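Side-chain contacts in RsfP (Uncultured bacterium, PDB 4GLJ), which probably catalyses the phosphate-dependent cleavage of methylthioadenosine to adenine and methylthioribose 1-phosphate, and also binds the dye rhodamine B: residues R70-P73 against S74-P77; F179-R182 against A183-H186. All blocks are in the same frame, centred on the assembly; numbering follows the deposited sequence. Where two conformers were deposited one is given.

Interaction 1 of 2, residues R70-P73 against S74-P77; sequences RLTP and SEVP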
# COMPACT_ATOMS: atom_id res chain seq x y z
N ARG A 70 -6.49 22.09 -9.46
CA ARG A 70 -5.57 22.35 -8.34
C ARG A 70 -5.11 21.19 -7.48
O ARG A 70 -4.19 21.37 -6.74
CB ARG A 70 -6.06 23.50 -7.45
CG ARG A 70 -7.34 23.15 -6.75
CD ARG A 70 -7.99 24.30 -5.95
NE ARG A 70 -9.18 23.67 -5.35
CZ ARG A 70 -9.22 23.16 -4.12
NH1 ARG A 70 -8.16 23.31 -3.34
NH2 ARG A 70 -10.31 22.53 -3.65
N LEU A 71 -5.81 20.04 -7.51
CA LEU A 71 -5.52 18.88 -6.65
C LEU A 71 -4.89 17.73 -7.39
O LEU A 71 -5.27 17.40 -8.51
CB LEU A 71 -6.82 18.32 -6.01
CG LEU A 71 -7.60 19.40 -5.22
CD1 LEU A 71 -9.04 18.94 -4.91
CD2 LEU A 71 -6.85 19.89 -3.95
N THR A 72 -3.96 17.09 -6.72
CA THR A 72 -3.40 15.84 -7.18
C THR A 72 -4.38 14.71 -6.75
O THR A 72 -5.15 14.91 -5.78
CB THR A 72 -2.04 15.51 -6.51
OG1 THR A 72 -2.15 15.35 -5.07
CG2 THR A 72 -0.95 16.60 -6.74
N PRO A 73 -4.33 13.57 -7.44
CA PRO A 73 -5.20 12.41 -7.09
C PRO A 73 -5.13 12.04 -5.64
O PRO A 73 -6.18 11.81 -5.08
CB PRO A 73 -4.62 11.29 -7.97
CG PRO A 73 -4.24 12.01 -9.19
CD PRO A 73 -3.58 13.29 -8.68
N SER A 74 -3.94 12.02 -4.99
CA SER A 74 -3.81 11.60 -3.61
C SER A 74 -4.53 12.55 -2.66
O SER A 74 -4.91 12.13 -1.60
CB SER A 74 -2.31 11.55 -3.12
OG SER A 74 -1.54 10.68 -3.95
N GLU A 75 -4.73 13.83 -3.00
CA GLU A 75 -5.25 14.71 -1.99
C GLU A 75 -6.73 15.09 -2.29
O GLU A 75 -7.32 15.94 -1.62
CB GLU A 75 -4.35 15.97 -1.83
CG GLU A 75 -4.46 16.81 -3.09
CD GLU A 75 -3.44 17.98 -3.08
OE1 GLU A 75 -2.94 18.36 -1.98
OE2 GLU A 75 -3.21 18.54 -4.16
N VAL A 76 -7.32 14.48 -3.31
CA VAL A 76 -8.73 14.80 -3.59
C VAL A 76 -9.57 14.46 -2.35
O VAL A 76 -9.38 13.33 -1.79
CB VAL A 76 -9.15 14.03 -4.82
CG1 VAL A 76 -10.70 14.05 -4.99
CG2 VAL A 76 -8.48 14.62 -6.07
N PRO A 77 -10.53 15.32 -1.94
CA PRO A 77 -11.27 14.93 -0.76
C PRO A 77 -12.41 13.96 -1.17
O PRO A 77 -13.64 14.34 -1.21
CB PRO A 77 -11.83 16.28 -0.25
CG PRO A 77 -12.14 17.03 -1.56
CD PRO A 77 -11.03 16.60 -2.50
O HOH W 1 -3.02 20.99 -4.32
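Glu75 folds its side chain back across Thr72 at about a right angle, its CG packed 3.4 Å from Thr72 OG1. With chi1 at 68°, Glu75 CG sits between its own backbone N and carbonyl carbon, and the extended remainder of the chain carries the carboxylate back to the backbone of residues 70-72. There OE2 takes the backbone N of Thr72 at 3.0 Å in a nearly straight bond (169°), using the anti lone pair. A water donates to the same OE2 and to Arg70 O, so one oxygen holds the backbone at Thr72 directly and at Arg70 through the water. The other oxygen, OE1, accepts from Asp131 N of the second subunit. With an alanine here, the N-H of Thr72 and that of Asp131 of the second subunit would probably lose their acceptor, leaving the loop less firmly held.

Residues 73-75 form a short 3-10 turn, in which Glu75 N donates to Thr72 O (3.0 Å), while the bond from Val76 N to Pro73 O is weak at 3.4 Å. Leu71 CB meets Val76 CG2 at 4.1 Å, and Leu71 CD1 crosses to Pro77 CD at 3.9 Å. The other methyl, Leu71 CD2, lies against one face of the Arg70 guanidinium, offset toward the rim; Arg70 NH2 bonds to Ser46 O.

Pro73 faces the rhodamine B pocket, and its O accepts from Tyr78 OH. The turn lies in the loop between strand 57-63 and helix 78-87, with Pro77 as the helix N-cap and Gly130 of the second subunit packed on Thr72 and Glu75.

Interaction 2 of 2, residues F179-R182 against A183-H186; sequences FSTR and AESH. With RHB (N-[9-(2-carboxyphenyl)-6-(diethylamino)-3H-xanthen-3-ylidene]-N-ethylethanaminium), chain C; RHB (N-[9-(2-carboxyphenyl)-6-(diethylamino)-3H-xanthen-3-ylidene]-N-ethylethanaminium), chain B.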
# COMPACT_ATOMS: atom_id res chain seq x y z
N PHE A 179 3.84 8.86 -13.19
CA PHE A 179 3.41 7.73 -14.02
C PHE A 179 4.27 6.51 -13.74
O PHE A 179 5.31 6.62 -13.11
CB PHE A 179 3.40 8.11 -15.51
CG PHE A 179 2.46 9.27 -15.83
CD1 PHE A 179 1.07 9.13 -15.64
CD2 PHE A 179 2.95 10.50 -16.29
CE1 PHE A 179 0.20 10.19 -15.94
CE2 PHE A 179 2.08 11.56 -16.59
CZ PHE A 179 0.71 11.40 -16.44
N SER A 180 3.77 5.35 -14.11
CA SER A 180 4.29 4.04 -13.71
C SER A 180 5.63 3.79 -14.31
O SER A 180 5.90 4.24 -15.47
CB SER A 180 3.34 2.95 -14.24
OG SER A 180 2.11 3.06 -13.53
N THR A 181 6.47 3.03 -13.61
CA THR A 181 7.70 2.54 -14.25
C THR A 181 7.30 1.47 -15.30
O THR A 181 6.18 0.95 -15.22
CB THR A 181 8.67 1.87 -13.22
OG1 THR A 181 8.09 0.62 -12.81
CG2 THR A 181 8.92 2.76 -11.96
N ARG A 182 8.21 1.10 -16.22
CA ARG A 182 7.90 0.04 -17.19
C ARG A 182 7.66 -1.24 -16.51
O ARG A 182 6.82 -2.03 -16.95
CB ARG A 182 8.97 -0.16 -18.27
CG ARG A 182 9.16 1.07 -19.11
CD ARG A 182 10.13 0.80 -20.22
NE ARG A 182 10.78 2.03 -20.68
CZ ARG A 182 10.12 2.93 -21.41
NH1 ARG A 182 8.86 2.70 -21.76
NH2 ARG A 182 10.74 4.03 -21.85
N ALA A 183 8.44 -1.56 -15.46
CA ALA A 183 8.23 -2.82 -14.73
C ALA A 183 6.87 -2.86 -14.03
O ALA A 183 6.25 -3.94 -13.96
CB ALA A 183 9.36 -3.09 -13.69
N GLU A 184 6.41 -1.73 -13.54
CA GLU A 184 5.08 -1.69 -12.94
C GLU A 184 4.02 -1.89 -14.01
O GLU A 184 3.11 -2.71 -13.80
CB GLU A 184 4.79 -0.37 -12.19
CG GLU A 184 5.57 -0.27 -10.86
CD GLU A 184 5.76 1.17 -10.33
OE1 GLU A 184 5.31 2.22 -10.98
OE2 GLU A 184 6.30 1.26 -9.18
N SER A 185 4.18 -1.21 -15.15
CA SER A 185 3.24 -1.41 -16.27
C SER A 185 3.16 -2.84 -16.71
O SER A 185 2.07 -3.33 -16.94
CB SER A 185 3.61 -0.59 -17.48
OG SER A 185 3.48 0.71 -17.12
N HIS A 186 4.32 -3.51 -16.85
CA HIS A 186 4.40 -4.94 -17.16
C HIS A 186 3.67 -5.76 -16.13
O HIS A 186 2.92 -6.72 -16.45
CB HIS A 186 5.86 -5.40 -17.20
CG HIS A 186 6.01 -6.86 -17.50
ND1 HIS A 186 6.03 -7.80 -16.54
CD2 HIS A 186 6.13 -7.53 -18.70
CE1 HIS A 186 6.16 -9.01 -17.09
NE2 HIS A 186 6.21 -8.85 -18.42
O2 RHB C . -0.11 9.80 -22.25
C26 RHB C . -0.23 11.00 -22.59
C19 RHB C . -0.84 11.91 -21.56
C14 RHB C . -0.93 11.45 -20.27
C15 RHB C . -1.49 12.25 -19.28
C16 RHB C . -1.98 13.52 -19.58
C17 RHB C . -1.91 13.98 -20.88
C18 RHB C . -1.34 13.17 -21.86
C9 RHB C . -0.38 10.12 -19.89
C8 RHB C . 0.91 9.67 -20.46
C13 RHB C . 1.54 10.50 -21.38
C12 RHB C . 2.74 10.11 -21.95
C11 RHB C . 3.32 8.89 -21.60
N1 RHB C . 4.55 8.59 -22.25
C35 RHB C . 5.55 9.65 -21.99
C36 RHB C . 5.75 10.53 -23.21
C22 RHB C . 5.13 7.28 -21.84
C23 RHB C . 6.63 7.40 -21.64
C10 RHB C . 2.68 8.05 -20.67
C7 RHB C . 1.45 8.44 -20.07
O1 RHB C . 0.77 7.63 -19.14
C1 RHB C . -0.44 8.02 -18.56
C2 RHB C . -1.04 9.25 -18.90
C6 RHB C . -1.11 7.22 -17.62
C5 RHB C . -2.33 7.69 -17.10
C4 RHB C . -2.91 8.89 -17.45
C3 RHB C . -2.25 9.68 -18.37
N2 RHB C . -3.00 6.98 -16.12
C24 RHB C . -1.88 6.43 -15.39
C25 RHB C . -2.13 6.72 -13.94
C33 RHB C . -3.50 7.98 -15.16
C34 RHB C . -4.60 8.84 -15.78
O3 RHB C . 0.10 11.40 -23.74
O2 RHB B . -0.40 19.15 -17.70
C26 RHB B . 0.63 18.65 -18.19
C19 RHB B . 0.81 17.16 -18.22
C14 RHB B . -0.15 16.20 -17.93
C15 RHB B . 0.21 14.86 -18.05
C16 RHB B . 1.47 14.46 -18.42
C17 RHB B . 2.42 15.41 -18.70
C18 RHB B . 2.08 16.75 -18.61
C9 RHB B . -1.57 16.41 -17.51
C8 RHB B . -2.23 15.27 -16.80
C13 RHB B . -1.55 14.09 -16.53
C12 RHB B . -2.16 13.02 -15.86
C11 RHB B . -3.46 13.14 -15.42
N1 RHB B . -4.13 12.06 -14.79
C35 RHB B . -3.71 10.90 -15.59
C36 RHB B . -3.79 11.33 -17.05
C22 RHB B . -3.98 11.83 -13.32
C23 RHB B . -5.06 12.59 -12.55
C10 RHB B . -4.13 14.31 -15.72
C7 RHB B . -3.52 15.38 -16.39
O1 RHB B . -4.23 16.53 -16.63
C1 RHB B . -3.72 17.61 -17.29
C2 RHB B . -2.41 17.63 -17.75
C6 RHB B . -4.55 18.71 -17.47
C5 RHB B . -4.09 19.85 -18.11
C4 RHB B . -2.78 19.88 -18.58
C3 RHB B . -1.95 18.77 -18.40
N2 RHB B . -4.97 20.93 -18.29
C24 RHB B . -5.34 21.56 -17.00
C25 RHB B . -6.69 22.22 -17.17
C33 RHB B . -4.40 21.91 -19.23
C34 RHB B . -5.54 22.68 -19.88
O3 RHB B . 1.53 19.35 -18.69
O HOH W 2 5.85 5.16 -10.57
O HOH W 3 2.69 2.49 -11.03
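Chi1 of Thr181 at 71° swings OG1 toward the opening turn of the helix, and chi1 of Glu184 at -73° sends its extended side chain back along the preceding loop, so that the two residues cap each other. Thr181 OG1 accepts from Glu184 N at 3.0 Å, and Glu184 OE1 accepts from Thr181 N at 3.0 Å, the latter from above the carboxylate plane: a capping box with Thr181 as N-cap. The Glu184 side chain passes obliquely by the hydroxyl, its CG 3.3 Å from Thr181 OG1. A water gripped at 2.6 Å by Glu184 OE1 also bonds to Ser180 OG, tying the loop to the box. Ordinary helical bonds follow, Ser185 N to Thr181 O and His186 N to Arg182 O.

Both capping groups also reach the second subunit: Thr181 OG1 bonds to its Met117 O, and Glu184 OE2 to its Asp119 N, while Arg182 NH2 forms a salt bridge with its Asp141.

At the start of the segment Phe179 turns away from the cap into the dye site. One face lies over the xanthene of the chain C rhodamine B, offset toward the rim, with CE1 3.3 Å from its C2, while the chain B dye comes to the ring edge, its C12 3.3 Å from CZ. The cap thus joins the dye-lining loop after strand 169-173 to helix 182-190, with Asp224 bonded to Ser185 OG.

Overall arrangement
Both interactions are local turns leading into a helix, each partly buried and each touching the second subunit. In each, a glutamate accepts the backbone N of the residue three before it, yet only interaction 2 completes a capping box; in interaction 1 the glutamate closes back over a short 3-10 turn, and the helix starts later, after Pro77. Residues 70-77 lie nearer the middle of the chain and add apolar packing among Leu71, Val76 and Pro77, whereas 179-186 sit farther out, with polar contacts dominating their meeting. Their centres are 22 Å apart and they do not touch, but Pro73 and Phe179 both border bound rhodamine B and both pack on Met198.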